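Local coordinates for titin (Homo sapiens, PDB 6H4L), which is the giant elastic protein of the muscle sarcomere, probably serving here, through an M-band immunoglobulin domain, as a structural element of the thick-filament midline, at residues K41-N45 / G46-Q50. Sequence-based numbering, arbitrary orientation.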
ATOM      1  N   LYS A  41       4.928   4.143  -4.215  1.00 17.66           N
ATOM      2  CA  LYS A  41       5.952   3.281  -3.624  1.00 17.96           C
ATOM      3  C   LYS A  41       5.415   2.656  -2.347  1.00 19.58           C
ATOM      4  O   LYS A  41       4.657   3.289  -1.615  1.00 20.78           O
ATOM      5  CB  LYS A  41       7.228   4.075  -3.330  1.00 21.29           C
ATOM      6  CG  LYS A  41       7.915   4.595  -4.577  1.00 29.44           C
ATOM      7  CD  LYS A  41       9.232   5.271  -4.220  1.00 33.65           C
ATOM      8  CE  LYS A  41       9.932   5.814  -5.458  1.00 45.39           C
ATOM      9  NZ  LYS A  41      10.184   4.737  -6.450  1.00 58.37           N
ATOM     10  N   TRP A  42       5.820   1.412  -2.081  1.00 18.64           N
ATOM     11  CA  TRP A  42       5.360   0.706  -0.898  1.00 20.44           C
ATOM     12  C   TRP A  42       6.538   0.383  -0.004  1.00 21.73           C
ATOM     13  O   TRP A  42       7.621   0.105  -0.501  1.00 22.40           O
ATOM     14  CB  TRP A  42       4.686  -0.600  -1.304  1.00 20.68           C
ATOM     15  CG  TRP A  42       3.286  -0.438  -1.859  1.00 18.82           C
ATOM     16  CD1 TRP A  42       2.929  -0.327  -3.168  1.00 21.57           C
ATOM     17  CD2 TRP A  42       2.072  -0.428  -1.102  1.00 18.82           C
ATOM     18  NE1 TRP A  42       1.551  -0.223  -3.277  1.00 17.97           N
ATOM     19  CE2 TRP A  42       1.008  -0.285  -2.019  1.00 17.76           C
ATOM     20  CE3 TRP A  42       1.778  -0.525   0.262  1.00 19.81           C
ATOM     21  CZ2 TRP A  42      -0.331  -0.259  -1.605  1.00 18.26           C
ATOM     22  CZ3 TRP A  42       0.461  -0.488   0.665  1.00 22.99           C
ATOM     23  CH2 TRP A  42      -0.575  -0.340  -0.262  1.00 19.10           C
ATOM     24  N   TYR A  43       6.311   0.423   1.304  1.00 21.78           N
ATOM     25  CA  TYR A  43       7.369   0.174   2.284  1.00 23.66           C
ATOM     26  C   TYR A  43       6.896  -0.787   3.359  1.00 26.77           C
ATOM     27  O   TYR A  43       5.720  -0.806   3.719  1.00 25.08           O
ATOM     28  CB  TYR A  43       7.792   1.494   2.947  1.00 27.30           C
ATOM     29  CG  TYR A  43       8.299   2.526   1.978  1.00 24.59           C
ATOM     30  CD1 TYR A  43       9.661   2.728   1.793  1.00 27.52           C
ATOM     31  CD2 TYR A  43       7.410   3.308   1.244  1.00 24.25           C
ATOM     32  CE1 TYR A  43      10.127   3.673   0.893  1.00 25.17           C
ATOM     33  CE2 TYR A  43       7.870   4.252   0.344  1.00 26.81           C
ATOM     34  CZ  TYR A  43       9.223   4.433   0.177  1.00 25.76           C
ATOM     35  OH  TYR A  43       9.683   5.374  -0.719  1.00 30.48           O
ATOM     36  N   HIS A  44       7.825  -1.604   3.859  1.00 25.47           N
ATOM     37  CA  HIS A  44       7.575  -2.453   5.017  1.00 31.31           C
ATOM     38  C   HIS A  44       8.578  -2.077   6.107  1.00 32.04           C
ATOM     39  O   HIS A  44       9.793  -2.148   5.901  1.00 34.33           O
ATOM     40  CB  HIS A  44       7.725  -3.929   4.642  1.00 30.22           C
ATOM     41  CG  HIS A  44       7.557  -4.875   5.795  1.00 32.05           C
ATOM     42  ND1 HIS A  44       8.210  -6.088   5.860  1.00 36.59           N
ATOM     43  CD2 HIS A  44       6.801  -4.797   6.918  1.00 31.40           C
ATOM     44  CE1 HIS A  44       7.869  -6.712   6.975  1.00 38.99           C
ATOM     45  NE2 HIS A  44       7.023  -5.947   7.639  1.00 35.38           N
ATOM     46  N   ASN A  45       8.068  -1.646   7.257  1.00 31.88           N
ATOM     47  CA  ASN A  45       8.914  -1.072   8.302  1.00 32.24           C
ATOM     48  C   ASN A  45       9.996  -0.116   7.773  1.00 32.88           C
ATOM     49  O   ASN A  45      11.155  -0.179   8.184  1.00 38.21           O
ATOM     50  CB  ASN A  45       9.539  -2.180   9.156  1.00 36.30           C
ATOM     51  CG  ASN A  45       8.498  -2.990   9.905  1.00 39.83           C
ATOM     52  OD1 ASN A  45       7.488  -2.455  10.361  1.00 41.28           O
ATOM     53  ND2 ASN A  45       8.740  -4.287  10.037  1.00 41.35           N
ATOM     54  N   GLY A  46       9.611   0.763   6.850  1.00 33.44           N
ATOM     55  CA  GLY A  46      10.508   1.808   6.388  1.00 35.15           C
ATOM     56  C   GLY A  46      11.393   1.436   5.216  1.00 38.81           C
ATOM     57  O   GLY A  46      12.144   2.274   4.712  1.00 37.24           O
ATOM     58  N   VAL A  47      11.303   0.187   4.771  1.00 33.02           N
ATOM     59  CA  VAL A  47      12.164  -0.297   3.696  1.00 34.01           C
ATOM     60  C   VAL A  47      11.338  -0.529   2.441  1.00 30.89           C
ATOM     61  O   VAL A  47      10.304  -1.192   2.490  1.00 30.93           O
ATOM     62  CB  VAL A  47      12.852  -1.611   4.081  1.00 37.79           C
ATOM     63  CG1 VAL A  47      13.792  -2.062   2.973  1.00 39.70           C
ATOM     64  CG2 VAL A  47      13.617  -1.441   5.383  1.00 41.80           C
ATOM     65  N   GLU A  48      11.788   0.015   1.316  1.00 31.97           N
ATOM     66  CA  GLU A  48      11.003  -0.088   0.092  1.00 31.11           C
ATOM     67  C   GLU A  48      10.819  -1.537  -0.342  1.00 28.58           C
ATOM     68  O   GLU A  48      11.770  -2.330  -0.343  1.00 30.20           O
ATOM     69  CB  GLU A  48      11.610   0.740  -1.045  1.00 35.54           C
ATOM     70  CG  GLU A  48      10.741   0.739  -2.301  1.00 37.37           C
ATOM     71  CD  GLU A  48      11.182   1.754  -3.337  1.00 46.44           C
ATOM     72  OE1 GLU A  48      12.210   2.426  -3.116  1.00 43.45           O
ATOM     73  OE2 GLU A  48      10.487   1.884  -4.371  1.00 51.00           O
ATOM     74  N   LEU A  49       9.579  -1.879  -0.680  1.00 28.88           N
ATOM     75  CA  LEU A  49       9.237  -3.205  -1.172  1.00 31.27           C
ATOM     76  C   LEU A  49       9.389  -3.276  -2.687  1.00 31.22           C
ATOM     77  O   LEU A  49       9.032  -2.341  -3.403  1.00 37.60           O
ATOM     78  CB  LEU A  49       7.798  -3.574  -0.791  1.00 29.08           C
ATOM     79  CG  LEU A  49       7.487  -3.871   0.678  1.00 29.69           C
ATOM     80  CD1 LEU A  49       5.981  -3.991   0.868  1.00 30.34           C
ATOM     81  CD2 LEU A  49       8.191  -5.153   1.134  1.00 30.32           C
ATOM     82  N   GLN A  50       9.933  -4.394  -3.156  1.00 36.45           N
ATOM     83  CA  GLN A  50       9.978  -4.692  -4.576  1.00 38.12           C
ATOM     84  C   GLN A  50       9.042  -5.860  -4.841  1.00 37.47           C
ATOM     85  O   GLN A  50       8.829  -6.700  -3.964  1.00 39.21           O
ATOM     86  CB  GLN A  50      11.401  -5.074  -4.995  1.00 49.72           C
ATOM     87  CG  GLN A  50      12.351  -3.895  -5.126  1.00 62.60           C
ATOM     88  CD  GLN A  50      12.010  -3.009  -6.309  1.00 76.32           C
ATOM     89  OE1 GLN A  50      11.208  -2.081  -6.195  1.00 81.33           O
ATOM     90  NE2 GLN A  50      12.617  -3.295  -7.456  1.00 82.75           N
TER
HETATM   91  O   HOH W   1       7.695   0.143  -4.013  1.00 29.09           O
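His44 and Val47 pair across a tight hairpin through both of their backbone groups. Val47 O accepts from His44 N at 2.9 Å, while Val47 N reaches back to His44 O at 3.0 Å; this second donor stands well above the carbonyl plane, as the sharp type I' turn through Asn45 and Gly46 brings it in. Both take positive phi (42° and 89°), as type I' requires. One step further along, Leu49 N gives a nearly straight bond to Trp42 O at 2.8 Å. A water takes over next: it accepts from Trp42 N (3.0 Å), donates to Leu49 O, which also bonds Tyr57 OH, and, weakly, to Glu48 OE2. That same carboxylate oxygen forms a long salt bridge with Lys41 NZ, 3.5 Å away, the lysine bending at its last torsion (chi4 -58°). Tyr43 lies obliquely against the Glu48 backbone, its CE1 3.8 Å from Glu48 CB. On the other face, Leu49 CD2 rests 3.7 Å from His44 CB. The imidazole of His44, turned away from the main-chain N, leaves the hairpin to stack on Tyr79, NE2 bonding Ser76 O; Asn45 OD1 accepts from Thr78 N. The hairpin closes one edge of an immunoglobulin I-set sheet: strand 47-48 is outermost, strand 39-44 pairs on its other side with 77-85, and Trp42 packs inward on Leu66 of the opposing sheet.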